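Putative gdp-fucose protein o-fucosyltransferase 1 (Caenorhabditis elegans, PDB 3ZY2) is probably a glycosyltransferase of the GT-B clan, built from two Rossmann-like domains, and binds guanosine-5'-diphosphate in a pocket lined by both. Local coordinates at residues Asp25-Val30 with Arg39-Pro44; Val30-Lys35 with Gly182-Ile187; Glu199-Phe204 with Met322-Leu327; Phe284-Lys289 with Glu311-Tyr316. One frame throughout, in Å; residues are numbered along the deposited sequence.

Interaction 1 (Asp25-Val30 with Arg39-Pro44)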
loop_
_atom_site.group_PDB
_atom_site.type_symbol
_atom_site.label_atom_id
_atom_site.label_comp_id
_atom_site.label_asym_id
_atom_site.label_seq_id
_atom_site.Cartn_x
_atom_site.Cartn_y
_atom_site.Cartn_z
ATOM N N ASP A 25 14.389 7.391 8.875
ATOM C CA ASP A 25 14.677 7.111 7.455
ATOM C C ASP A 25 13.549 7.643 6.547
ATOM O O ASP A 25 13.806 8.327 5.542
ATOM C CB ASP A 25 14.907 5.605 7.288
ATOM C CG ASP A 25 15.822 5.283 6.145
ATOM O OD1 ASP A 25 16.839 5.993 5.970
ATOM O OD2 ASP A 25 15.521 4.324 5.421
ATOM N N GLN A 26 12.304 7.393 6.946
ATOM C CA GLN A 26 11.164 7.890 6.162
ATOM C C GLN A 26 10.979 9.391 6.388
ATOM O O GLN A 26 10.623 10.118 5.461
ATOM C CB GLN A 26 9.886 7.124 6.525
ATOM C CG GLN A 26 9.856 5.721 5.939
ATOM C CD GLN A 26 8.451 5.156 5.936
ATOM O OE1 GLN A 26 7.894 4.881 6.989
ATOM N NE2 GLN A 26 7.866 4.995 4.750
ATOM N N PHE A 27 11.255 9.882 7.594
ATOM C CA PHE A 27 11.097 11.321 7.897
ATOM C C PHE A 27 11.953 12.222 6.976
ATOM O O PHE A 27 11.484 13.253 6.521
ATOM C CB PHE A 27 11.400 11.541 9.395
ATOM C CG PHE A 27 11.371 12.956 9.835
ATOM C CD1 PHE A 27 10.335 13.823 9.493
ATOM C CD2 PHE A 27 12.366 13.421 10.686
ATOM C CE1 PHE A 27 10.336 15.163 9.953
ATOM C CE2 PHE A 27 12.360 14.742 11.158
ATOM C CZ PHE A 27 11.334 15.618 10.767
ATOM N N LEU A 28 13.181 11.795 6.668
ATOM C CA LEU A 28 14.025 12.529 5.694
ATOM C C LEU A 28 13.304 12.693 4.362
ATOM O O LEU A 28 13.315 13.782 3.780
ATOM C CB LEU A 28 15.342 11.796 5.465
ATOM C CG LEU A 28 16.197 11.614 6.716
ATOM C CD1 LEU A 28 17.477 10.900 6.283
ATOM C CD2 LEU A 28 16.487 12.932 7.391
ATOM N N GLY A 29 12.706 11.610 3.864
ATOM C CA GLY A 29 11.924 11.676 2.610
ATOM C C GLY A 29 10.706 12.567 2.727
ATOM O O GLY A 29 10.360 13.298 1.801
ATOM N N VAL A 30 10.062 12.546 3.891
ATOM C CA VAL A 30 8.894 13.408 4.079
ATOM C C VAL A 30 9.264 14.890 4.111
ATOM O O VAL A 30 8.554 15.734 3.561
ATOM C CB VAL A 30 8.037 13.016 5.314
ATOM C CG1 VAL A 30 6.816 13.928 5.379
ATOM C CG2 VAL A 30 7.595 11.536 5.276
ATOM N N ARG A 39 4.281 23.065 1.367
ATOM C CA ARG A 39 3.375 23.058 2.495
ATOM C C ARG A 39 4.222 22.958 3.759
ATOM O O ARG A 39 5.299 22.344 3.749
ATOM C CB ARG A 39 2.445 21.846 2.437
ATOM C CG ARG A 39 1.263 22.035 1.477
ATOM C CD ARG A 39 0.380 20.807 1.490
ATOM N NE ARG A 39 -0.782 20.978 0.607
ATOM C CZ ARG A 39 -2.025 21.209 1.024
ATOM N NH1 ARG A 39 -2.320 21.266 2.315
ATOM N NH2 ARG A 39 -2.999 21.335 0.134
ATOM N N THR A 40 3.723 23.545 4.834
ATOM C CA THR A 40 4.373 23.427 6.139
ATOM C C THR A 40 4.205 22.008 6.669
ATOM O O THR A 40 3.104 21.452 6.622
ATOM C CB THR A 40 3.780 24.425 7.138
ATOM O OG1 THR A 40 4.063 25.747 6.687
ATOM C CG2 THR A 40 4.430 24.266 8.514
ATOM N N LEU A 41 5.308 21.420 7.156
ATOM C CA LEU A 41 5.276 20.080 7.732
ATOM C C LEU A 41 5.042 20.140 9.225
ATOM O O LEU A 41 5.799 20.795 9.953
ATOM C CB LEU A 41 6.576 19.328 7.452
ATOM C CG LEU A 41 6.613 17.892 7.987
ATOM C CD1 LEU A 41 5.523 17.039 7.311
ATOM C CD2 LEU A 41 8.011 17.289 7.795
ATOM N N VAL A 42 4.004 19.441 9.685
ATOM C CA VAL A 42 3.808 19.214 11.104
ATOM C C VAL A 42 4.830 18.171 11.548
ATOM O O VAL A 42 4.893 17.075 10.991
ATOM C CB VAL A 42 2.375 18.720 11.445
ATOM C CG1 VAL A 42 2.207 18.533 12.970
ATOM C CG2 VAL A 42 1.304 19.689 10.861
ATOM N N LEU A 43 5.655 18.538 12.526
ATOM C CA LEU A 43 6.720 17.638 12.955
ATOM C C LEU A 43 6.087 16.419 13.650
ATOM O O LEU A 43 5.212 16.560 14.516
ATOM C CB LEU A 43 7.706 18.388 13.854
ATOM C CG LEU A 43 8.501 19.484 13.138
ATOM C CD1 LEU A 43 9.110 20.454 14.154
ATOM C CD2 LEU A 43 9.596 18.876 12.266
ATOM N N PRO A 44 6.478 15.192 13.244
ATOM C CA PRO A 44 5.816 14.004 13.767
ATOM C C PRO A 44 6.170 13.735 15.219
ATOM O O PRO A 44 7.260 14.115 15.675
ATOM C CB PRO A 44 6.401 12.884 12.905
ATOM C CG PRO A 44 7.777 13.361 12.550
ATOM C CD PRO A 44 7.618 14.875 12.360
#
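Phe27 pushes its ring from helix 20-37 into a notch formed by Leu41, Leu43 and Pro44. The bond from CA to CB does not aim at the strand. It is the first torsion, with CG anti to the backbone N (chi1 176°), that swings the ring across. From there the atoms pick up partners in turn. Phe27 CD1 lies 4.0 Å from Pro44 CG, which sits above one ring face and toward its rim. The next atom, Phe27 CE1, has two neighbours, Pro44 CD at 3.6 Å and, near the ring plane, Leu41 CD2 at 3.8 Å. At the tip, Phe27 CZ meets Leu43 CD2 at 4.0 Å, again at the ring edge. Leu41 forks between two helix residues: while its CD2 touches the phenyl ring, Leu41 CD1 meets Val30 CG1 at 3.9 Å, one helical turn further on. All five residues are buried and the contact is wholly apolar. It joins helix to sheet in the beta-alpha-beta unit of strand 10-13, helix 20-37 and strand 40-42. Phe13 of strand 10-13 touches both Val30 and Pro44, and Leu43 also touches Val74 of strand 74-75.

Interaction 2 (Val30-Lys35 with Gly182-Ile187)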
loop_
_atom_site.group_PDB
_atom_site.type_symbol
_atom_site.label_atom_id
_atom_site.label_comp_id
_atom_site.label_asym_id
_atom_site.label_seq_id
_atom_site.Cartn_x
_atom_site.Cartn_y
_atom_site.Cartn_z
ATOM N N VAL A 30 10.062 12.546 3.891
ATOM C CA VAL A 30 8.894 13.408 4.079
ATOM C C VAL A 30 9.264 14.890 4.111
ATOM O O VAL A 30 8.554 15.734 3.561
ATOM C CB VAL A 30 8.037 13.016 5.314
ATOM C CG1 VAL A 30 6.816 13.928 5.379
ATOM C CG2 VAL A 30 7.595 11.536 5.276
ATOM N N LEU A 31 10.392 15.209 4.733
ATOM C CA LEU A 31 10.881 16.583 4.728
ATOM C C LEU A 31 11.051 17.089 3.293
ATOM O O LEU A 31 10.603 18.196 2.981
ATOM C CB LEU A 31 12.194 16.670 5.495
ATOM C CG LEU A 31 12.029 16.743 7.022
ATOM C CD1 LEU A 31 13.306 16.319 7.724
ATOM C CD2 LEU A 31 11.644 18.135 7.485
ATOM N N ALA A 32 11.666 16.263 2.443
ATOM C CA ALA A 32 11.877 16.627 1.028
ATOM C C ALA A 32 10.537 16.809 0.304
ATOM O O ALA A 32 10.350 17.770 -0.477
ATOM C CB ALA A 32 12.732 15.593 0.352
ATOM N N PHE A 33 9.605 15.892 0.575
ATOM C CA PHE A 33 8.260 15.948 0.003
ATOM C C PHE A 33 7.521 17.242 0.366
ATOM O O PHE A 33 6.938 17.898 -0.514
ATOM C CB PHE A 33 7.496 14.706 0.465
ATOM C CG PHE A 33 6.043 14.655 0.021
ATOM C CD1 PHE A 33 5.718 14.401 -1.309
ATOM C CD2 PHE A 33 5.008 14.799 0.943
ATOM C CE1 PHE A 33 4.380 14.321 -1.716
ATOM C CE2 PHE A 33 3.655 14.718 0.533
ATOM C CZ PHE A 33 3.357 14.470 -0.791
ATOM N N ALA A 34 7.560 17.627 1.646
ATOM C CA ALA A 34 6.884 18.841 2.120
ATOM C C ALA A 34 7.475 20.083 1.463
ATOM O O ALA A 34 6.736 20.983 1.059
ATOM C CB ALA A 34 6.956 18.960 3.646
ATOM N N LYS A 35 8.801 20.132 1.345
ATOM C CA LYS A 35 9.463 21.275 0.727
ATOM C C LYS A 35 9.041 21.369 -0.733
ATOM O O LYS A 35 8.741 22.470 -1.225
ATOM C CB LYS A 35 10.984 21.172 0.852
ATOM C CG LYS A 35 11.732 22.426 0.326
ATOM C CD LYS A 35 13.217 22.271 0.544
ATOM C CE LYS A 35 13.969 23.578 0.319
ATOM N NZ LYS A 35 15.285 23.526 1.013
ATOM N N GLY A 182 19.341 7.645 -1.645
ATOM C CA GLY A 182 20.583 8.420 -1.416
ATOM C C GLY A 182 20.399 9.935 -1.465
ATOM O O GLY A 182 21.081 10.673 -0.757
ATOM N N LYS A 183 19.463 10.388 -2.300
ATOM C CA LYS A 183 19.195 11.809 -2.522
ATOM C C LYS A 183 18.756 12.565 -1.267
ATOM O O LYS A 183 18.926 13.786 -1.174
ATOM C CB LYS A 183 18.126 11.948 -3.624
ATOM C CG LYS A 183 17.851 13.347 -4.176
ATOM C CD LYS A 183 17.486 13.228 -5.665
ATOM C CE LYS A 183 17.067 14.555 -6.311
ATOM N NZ LYS A 183 15.669 14.931 -5.943
ATOM N N VAL A 184 18.174 11.855 -0.298
ATOM C CA VAL A 184 17.687 12.572 0.878
ATOM C C VAL A 184 18.606 12.403 2.083
ATOM O O VAL A 184 18.348 12.981 3.133
ATOM C CB VAL A 184 16.241 12.175 1.300
ATOM C CG1 VAL A 184 15.250 12.457 0.149
ATOM C CG2 VAL A 184 16.172 10.723 1.825
ATOM N N TRP A 185 19.670 11.615 1.943
ATOM C CA TRP A 185 20.532 11.330 3.101
ATOM C C TRP A 185 21.137 12.613 3.685
ATOM O O TRP A 185 21.284 12.714 4.925
ATOM C CB TRP A 185 21.640 10.329 2.792
ATOM C CG TRP A 185 21.144 8.969 2.459
ATOM C CD1 TRP A 185 19.911 8.443 2.759
ATOM C CD2 TRP A 185 21.887 7.921 1.838
ATOM N NE1 TRP A 185 19.824 7.142 2.297
ATOM C CE2 TRP A 185 21.026 6.801 1.730
ATOM C CE3 TRP A 185 23.188 7.831 1.313
ATOM C CZ2 TRP A 185 21.431 5.599 1.141
ATOM C CZ3 TRP A 185 23.585 6.647 0.724
ATOM C CH2 TRP A 185 22.709 5.541 0.636
ATOM N N SER A 186 21.472 13.587 2.835
ATOM C CA SER A 186 22.041 14.837 3.321
ATOM C C SER A 186 21.108 15.668 4.193
ATOM O O SER A 186 21.565 16.531 4.926
ATOM C CB SER A 186 22.562 15.668 2.137
ATOM O OG SER A 186 21.479 16.050 1.319
ATOM N N ILE A 187 19.800 15.385 4.152
ATOM C CA ILE A 187 18.856 16.094 5.008
ATOM C C ILE A 187 19.132 15.823 6.501
ATOM O O ILE A 187 18.740 16.619 7.347
ATOM C CB ILE A 187 17.389 15.789 4.568
ATOM C CG1 ILE A 187 17.216 16.272 3.128
ATOM C CG2 ILE A 187 16.333 16.461 5.501
ATOM C CD1 ILE A 187 15.853 15.919 2.520
#
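Helix 20-37 is the crossover helix of the N-terminal Rossmann-like unit, and its face bearing Leu31 and Ala32 is covered by Val184 and Ile187, from the long connection between strand 168-171 and helix 195-208. Ile187 does most of the work, splitting its two branches between two consecutive helix residues. Its CG2 methyl comes against Leu31, 3.8 Å from Leu31 CD1 and 4.1 Å from Leu31 CB. The other branch takes CG1 beside the backbone N (chi1 -61°) and then runs straight out, which carries Ile187 CD1 to 3.8 Å from Ala32 CB. That same CB of Ala32 also receives Val184 CG1, at 4.0 Å, so the small alanine is touched by two methyls of the covering segment. With nothing larger in between, the CA atoms of Ala32 and Val184 come to 7.1 Å, nearer than the 8.0 Å between the CA atoms of Leu31 and Ile187. Val184 and Ile187 present themselves together because the chain is coiled here: Ile187 N donates to Val184 O, three residues back. Trp185 is turned elsewhere, its ring lying over Gly182 CA while NE1 bonds Ser180 OG, and the ring makes a T-shaped (edge-to-face) stack with His338 of helix 335-346. Chemically this is a wholly aliphatic contact, mostly between methyl groups. Leu31 and Ile187 are buried and Ala32 and Val184 partly exposed, so what holds the pieces together is shape and the exclusion of water, without any directional bond.

Interaction 3 (Glu199-Phe204 with Met322-Leu327)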
loop_
_atom_site.group_PDB
_atom_site.type_symbol
_atom_site.label_atom_id
_atom_site.label_comp_id
_atom_site.label_asym_id
_atom_site.label_seq_id
_atom_site.Cartn_x
_atom_site.Cartn_y
_atom_site.Cartn_z
ATOM N N GLU A 199 23.999 17.565 25.641
ATOM C CA GLU A 199 24.698 17.725 26.897
ATOM C C GLU A 199 24.919 16.393 27.591
ATOM O O GLU A 199 25.979 16.159 28.192
ATOM C CB GLU A 199 23.929 18.715 27.786
ATOM C CG GLU A 199 24.067 20.183 27.328
ATOM C CD GLU A 199 25.504 20.569 26.958
ATOM O OE1 GLU A 199 26.403 20.446 27.818
ATOM O OE2 GLU A 199 25.738 20.983 25.797
ATOM N N GLN A 200 23.933 15.503 27.524
ATOM C CA GLN A 200 24.087 14.176 28.132
ATOM C C GLN A 200 25.242 13.426 27.450
ATOM O O GLN A 200 26.057 12.762 28.113
ATOM C CB GLN A 200 22.801 13.356 28.013
ATOM C CG GLN A 200 21.739 13.739 29.055
ATOM C CD GLN A 200 20.376 13.160 28.771
ATOM O OE1 GLN A 200 20.179 12.387 27.827
ATOM N NE2 GLN A 200 19.401 13.566 29.584
ATOM N N ALA A 201 25.326 13.565 26.130
ATOM C CA ALA A 201 26.403 12.918 25.360
ATOM C C ALA A 201 27.765 13.490 25.714
ATOM O O ALA A 201 28.716 12.729 25.945
ATOM C CB ALA A 201 26.139 13.062 23.862
ATOM N N LYS A 202 27.850 14.822 25.765
ATOM C CA LYS A 202 29.096 15.492 26.110
ATOM C C LYS A 202 29.561 15.065 27.494
ATOM O O LYS A 202 30.750 14.780 27.698
ATOM C CB LYS A 202 28.931 17.005 26.038
ATOM C CG LYS A 202 28.786 17.539 24.639
ATOM C CD LYS A 202 28.466 19.032 24.642
ATOM C CE LYS A 202 28.503 19.610 23.218
ATOM N NZ LYS A 202 28.280 21.089 23.164
ATOM N N LYS A 203 28.635 14.986 28.451
ATOM C CA LYS A 203 29.002 14.607 29.813
ATOM C C LYS A 203 29.506 13.183 29.891
ATOM O O LYS A 203 30.482 12.908 30.580
ATOM C CB LYS A 203 27.844 14.796 30.795
ATOM C CG LYS A 203 27.643 16.219 31.239
ATOM C CD LYS A 203 26.659 16.233 32.409
ATOM C CE LYS A 203 26.273 17.653 32.836
ATOM N NZ LYS A 203 25.543 18.370 31.769
ATOM N N PHE A 204 28.850 12.267 29.176
ATOM C CA PHE A 204 29.279 10.871 29.218
ATOM C C PHE A 204 30.677 10.739 28.615
ATOM O O PHE A 204 31.521 10.013 29.138
ATOM C CB PHE A 204 28.295 9.963 28.468
ATOM C CG PHE A 204 28.643 8.496 28.587
ATOM C CD1 PHE A 204 29.515 7.886 27.659
ATOM C CD2 PHE A 204 28.129 7.721 29.629
ATOM C CE1 PHE A 204 29.858 6.535 27.799
ATOM C CE2 PHE A 204 28.450 6.379 29.743
ATOM C CZ PHE A 204 29.319 5.784 28.833
ATOM N N MET A 322 27.734 8.355 19.455
ATOM C CA MET A 322 28.374 7.765 18.279
ATOM C C MET A 322 28.623 8.821 17.216
ATOM O O MET A 322 29.615 8.734 16.485
ATOM C CB MET A 322 27.532 6.593 17.741
ATOM C CG MET A 322 27.438 5.408 18.732
ATOM S SD MET A 322 26.713 3.885 18.056
ATOM C CE MET A 322 25.005 4.390 18.212
ATOM N N GLY A 323 27.738 9.816 17.106
ATOM C CA GLY A 323 27.942 10.896 16.117
ATOM C C GLY A 323 29.148 11.756 16.472
ATOM O O GLY A 323 29.766 12.373 15.572
ATOM N N ARG A 324 29.511 11.781 17.760
ATOM C CA ARG A 324 30.642 12.593 18.263
ATOM C C ARG A 324 31.971 11.852 18.318
ATOM O O ARG A 324 33.012 12.470 18.596
ATOM C CB ARG A 324 30.322 13.122 19.666
ATOM C CG ARG A 324 29.154 14.105 19.634
ATOM C CD ARG A 324 28.768 14.601 21.037
ATOM N NE ARG A 324 29.712 15.605 21.488
ATOM C CZ ARG A 324 29.618 16.916 21.245
ATOM N NH1 ARG A 324 28.598 17.432 20.560
ATOM N NH2 ARG A 324 30.568 17.725 21.695
ATOM N N ALA A 325 31.953 10.554 18.019
ATOM C CA ALA A 325 33.134 9.694 18.159
ATOM C C ALA A 325 34.251 10.082 17.210
ATOM O O ALA A 325 33.995 10.645 16.161
ATOM C CB ALA A 325 32.752 8.226 17.927
ATOM N N ASP A 326 35.485 9.747 17.570
ATOM C CA ASP A 326 36.590 9.948 16.630
ATOM C C ASP A 326 36.481 8.995 15.463
ATOM O O ASP A 326 36.802 9.382 14.340
ATOM C CB ASP A 326 37.917 9.843 17.368
ATOM C CG ASP A 326 38.041 10.901 18.464
ATOM O OD1 ASP A 326 37.498 10.687 19.587
ATOM O OD2 ASP A 326 38.652 11.978 18.201
ATOM N N LEU A 327 36.019 7.777 15.706
ATOM C CA LEU A 327 35.735 6.791 14.650
ATOM C C LEU A 327 34.493 6.009 15.061
ATOM O O LEU A 327 34.379 5.616 16.216
ATOM C CB LEU A 327 36.897 5.814 14.456
ATOM C CG LEU A 327 36.631 4.700 13.424
ATOM C CD1 LEU A 327 36.508 5.296 12.010
ATOM C CD2 LEU A 327 37.715 3.636 13.464
#
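Arg324 NH2 is the polar atom on which the side chain of Lys202 bears most closely, with Lys202 CE at 3.2 Å and Lys202 CG at 3.4 Å. These are van der Waals approaches to carbon. The lysine runs extended beyond CG and passes obliquely over the guanidinium: Lys202 CG stands above one face, toward the rim, and Lys202 CE reaches Arg324 NH1 as well, at 3.4 Å. The arginine gets there by a bend at its third torsion (chi3 77°), which turns the flat group against the lysine chain. Lower down the stem, Arg324 CD rests 4.2 Å from Ala201 CB, a buried methyl that also touches Ala320 and Ile321. The contact thus joins helix 195-208 to helix 315-324. One turn before the lysine, Glu199 OE2 makes a long salt bridge with Lys202 NZ, at 3.7 Å. Lys202 NZ and Arg324 NH2 remain 4.3 Å apart, two like charges side by side. Both residues are partly exposed, so solvent and Glu199 probably soften the repulsion, and the aliphatic lysine chain lying on the guanidinium face probably helps the two charges tolerate each other.

Interaction 4 (Phe284-Lys289 with Glu311-Tyr316). With GDP (guanosine-5'-diphosphate), chain C.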
loop_
_atom_site.group_PDB
_atom_site.type_symbol
_atom_site.label_atom_id
_atom_site.label_comp_id
_atom_site.label_asym_id
_atom_site.label_seq_id
_atom_site.Cartn_x
_atom_site.Cartn_y
_atom_site.Cartn_z
ATOM N N PHE A 284 33.479 3.063 23.074
ATOM C CA PHE A 284 32.084 3.169 23.471
ATOM C C PHE A 284 31.278 2.118 22.734
ATOM O O PHE A 284 31.419 1.954 21.517
ATOM C CB PHE A 284 31.535 4.555 23.137
ATOM C CG PHE A 284 30.065 4.690 23.410
ATOM C CD1 PHE A 284 29.578 4.737 24.732
ATOM C CD2 PHE A 284 29.161 4.746 22.352
ATOM C CE1 PHE A 284 28.217 4.885 24.996
ATOM C CE2 PHE A 284 27.784 4.890 22.608
ATOM C CZ PHE A 284 27.321 4.936 23.947
ATOM N N VAL A 285 30.393 1.442 23.461
ATOM C CA VAL A 285 29.512 0.447 22.841
ATOM C C VAL A 285 28.042 0.814 23.048
ATOM O O VAL A 285 27.583 0.989 24.198
ATOM C CB VAL A 285 29.713 -0.953 23.468
ATOM C CG1 VAL A 285 28.758 -1.985 22.818
ATOM C CG2 VAL A 285 31.173 -1.419 23.379
ATOM N N ALA A 286 27.318 0.888 21.933
ATOM C CA ALA A 286 25.847 0.992 21.946
ATOM C C ALA A 286 25.318 -0.345 21.446
ATOM O O ALA A 286 25.784 -0.863 20.447
ATOM C CB ALA A 286 25.369 2.124 21.021
ATOM N N SER A 287 24.368 -0.925 22.177
ATOM C CA SER A 287 23.777 -2.194 21.770
ATOM C C SER A 287 22.305 -2.252 22.164
ATOM O O SER A 287 21.890 -1.628 23.141
ATOM C CB SER A 287 24.544 -3.377 22.384
ATOM O OG SER A 287 24.019 -4.608 21.867
ATOM N N ASP A 288 21.553 -2.989 21.358
ATOM C CA ASP A 288 20.176 -3.352 21.658
ATOM C C ASP A 288 20.061 -4.524 22.621
ATOM O O ASP A 288 18.971 -4.785 23.153
ATOM C CB ASP A 288 19.417 -3.670 20.372
ATOM C CG ASP A 288 20.012 -4.829 19.593
ATOM O OD1 ASP A 288 21.201 -5.174 19.746
ATOM O OD2 ASP A 288 19.253 -5.435 18.808
ATOM N N LYS A 289 21.167 -5.233 22.847
ATOM C CA LYS A 289 21.126 -6.433 23.694
ATOM C C LYS A 289 22.455 -6.704 24.396
ATOM O O LYS A 289 22.609 -6.381 25.578
ATOM C CB LYS A 289 20.678 -7.647 22.873
ATOM C CG LYS A 289 20.340 -8.861 23.756
ATOM C CD LYS A 289 20.102 -10.127 22.966
ATOM C CE LYS A 289 20.154 -11.344 23.898
ATOM N NZ LYS A 289 21.525 -11.596 24.447
ATOM N N GLU A 311 24.338 2.873 31.246
ATOM C CA GLU A 311 23.444 1.974 31.999
ATOM C C GLU A 311 22.346 2.792 32.659
ATOM O O GLU A 311 22.638 3.526 33.603
ATOM C CB GLU A 311 24.203 1.186 33.073
ATOM C CG GLU A 311 25.054 0.036 32.543
ATOM C CD GLU A 311 25.909 -0.599 33.607
ATOM O OE1 GLU A 311 25.348 -1.334 34.450
ATOM O OE2 GLU A 311 27.144 -0.366 33.605
ATOM N N PRO A 312 21.096 2.686 32.164
ATOM C CA PRO A 312 20.715 1.832 31.026
ATOM C C PRO A 312 21.148 2.458 29.702
ATOM O O PRO A 312 21.558 3.632 29.687
ATOM C CB PRO A 312 19.190 1.786 31.111
ATOM C CG PRO A 312 18.815 3.064 31.806
ATOM C CD PRO A 312 19.952 3.467 32.683
ATOM N N ASP A 313 21.054 1.697 28.606
ATOM C CA ASP A 313 21.419 2.218 27.282
ATOM C C ASP A 313 20.253 3.040 26.713
ATOM O O ASP A 313 19.229 2.466 26.324
ATOM C CB ASP A 313 21.816 1.066 26.322
ATOM C CG ASP A 313 22.415 1.562 25.007
ATOM O OD1 ASP A 313 21.850 2.459 24.367
ATOM O OD2 ASP A 313 23.442 1.010 24.592
ATOM N N ASP A 314 20.411 4.376 26.710
ATOM C CA ASP A 314 19.402 5.329 26.184
ATOM C C ASP A 314 19.664 5.493 24.715
ATOM O O ASP A 314 20.746 5.963 24.319
ATOM C CB ASP A 314 19.546 6.722 26.796
ATOM C CG ASP A 314 18.436 7.663 26.345
ATOM O OD1 ASP A 314 17.375 7.654 27.013
ATOM O OD2 ASP A 314 18.570 8.422 25.343
ATOM N N MET A 315 18.711 5.094 23.882
ATOM C CA MET A 315 19.019 4.995 22.462
ATOM C C MET A 315 19.444 6.328 21.843
ATOM O O MET A 315 20.289 6.338 20.945
ATOM C CB MET A 315 17.900 4.328 21.656
ATOM C CG MET A 315 16.755 5.257 21.250
ATOM S SD MET A 315 15.433 4.384 20.344
ATOM C CE MET A 315 14.486 3.939 21.753
ATOM N N TYR A 316 18.842 7.440 22.281
ATOM C CA TYR A 316 19.087 8.708 21.588
ATOM C C TYR A 316 20.437 9.270 21.981
ATOM O O TYR A 316 21.194 9.754 21.118
ATOM C CB TYR A 316 17.954 9.710 21.847
ATOM C CG TYR A 316 16.596 9.091 21.645
ATOM C CD1 TYR A 316 16.126 8.784 20.353
ATOM C CD2 TYR A 316 15.783 8.765 22.749
ATOM C CE1 TYR A 316 14.865 8.174 20.157
ATOM C CE2 TYR A 316 14.519 8.161 22.550
ATOM C CZ TYR A 316 14.077 7.874 21.252
ATOM O OH TYR A 316 12.840 7.279 20.995
HETATM P PB GDP C . 17.100 -1.402 12.663
HETATM O O1B GDP C . 18.354 -1.459 13.454
HETATM O O2B GDP C . 16.861 -0.815 11.236
HETATM O O3B GDP C . 15.816 -2.188 13.333
HETATM O O3A GDP C . 16.815 0.007 13.608
HETATM P PA GDP C . 15.283 0.599 14.109
HETATM O O1A GDP C . 16.151 1.838 14.975
HETATM O O2A GDP C . 14.291 0.853 13.262
HETATM O "O5'" GDP C . 15.043 -0.912 15.044
HETATM C "C5'" GDP C . 15.974 -0.641 15.897
HETATM C "C4'" GDP C . 15.875 -0.709 17.237
HETATM O "O4'" GDP C . 16.226 -1.558 18.254
HETATM C "C3'" GDP C . 16.219 0.586 17.601
HETATM O "O3'" GDP C . 15.199 1.986 17.729
HETATM C "C2'" GDP C . 16.332 0.733 19.787
HETATM O "O2'" GDP C . 15.018 0.789 20.123
HETATM C "C1'" GDP C . 16.893 -0.670 19.637
HETATM N N9 GDP C . 18.150 -0.526 19.415
HETATM C C8 GDP C . 19.075 -1.003 17.914
HETATM N N7 GDP C . 20.116 -0.538 18.527
HETATM C C5 GDP C . 20.290 -0.004 19.671
HETATM C C6 GDP C . 21.369 0.706 20.834
HETATM O O6 GDP C . 22.409 0.703 20.362
HETATM N N1 GDP C . 20.751 0.957 21.679
HETATM C C2 GDP C . 19.621 0.965 22.197
HETATM N N2 GDP C . 19.243 1.270 23.069
HETATM N N3 GDP C . 18.310 0.418 21.513
HETATM C C4 GDP C . 18.802 -0.045 20.237
HETATM O O HOH W 1 25.718 2.573 25.764
#
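Asp313 sets its carboxylate between the end of strand 282-287 and the guanine of the bound guanosine-5'-diphosphate, and this is where the contact is close. With CG anti to the backbone N (chi1 -171°), the group reaches past Ala286 to the backbone of Ser287. Ser287 N donates to OD2 of Asp313 over 3.2 Å and nearly straight (165°), although the position of that oxygen is somewhat doubtful. The other oxygen, Asp313 OD1, faces the base. It accepts from N2 of the ligand at 3.1 Å and, more weakly, from N1 at 3.3 Å, and it also bonds Ser318 OG from helix 315-324. Met315 closes on the nucleoside, its CB 3.6 Å from N2 of the ligand and its SD 3.6 Å from O3' of the ribose. The ligand's own geometry is distorted, so distances to it are approximate.

Away from the base the fit loosens. A water appears to bridge Val285 O and Asp313 OD2, donating to both, subject to the same doubt about OD2. Glu311 and Pro312, joined by a cis peptide bond, are exposed, as is Lys289. The strand end is nevertheless kept in shape: Ser287 OG accepts from Lys289 N in an ST turn and bonds Leu218 O, while Asp288 pairs with Arg219 and brings its CB to 3.5 Å from N9 of the base.

One carboxylate therefore probably serves two jobs, tying down the strand end and reading N2 and, weakly, N1, a donor pair that guanine has and adenine lacks.

The four contacts form two pairs, one in each half of the GT-B architecture. Interactions 1 and 2 use successive parts of helix 20-37, share Val30 and touch through Leu41 CD2 and Leu31 CD2 at 3.7 Å; their centres are about 8 Å apart. Interactions 3 and 4 both draw on helix 315-324, their centres about 13 Å apart, and Met322 CE lies 3.6 Å from Ala286 CB, behind the guanine site. Interactions 1 and 4 sit on opposite sides of the chain's centre, centre to centre about 26 Å. Only interaction 4 includes residues of the nucleotide pocket; the side chains of Phe27 and Ala201 stay about 12 and 13 Å from guanosine-5'-diphosphate.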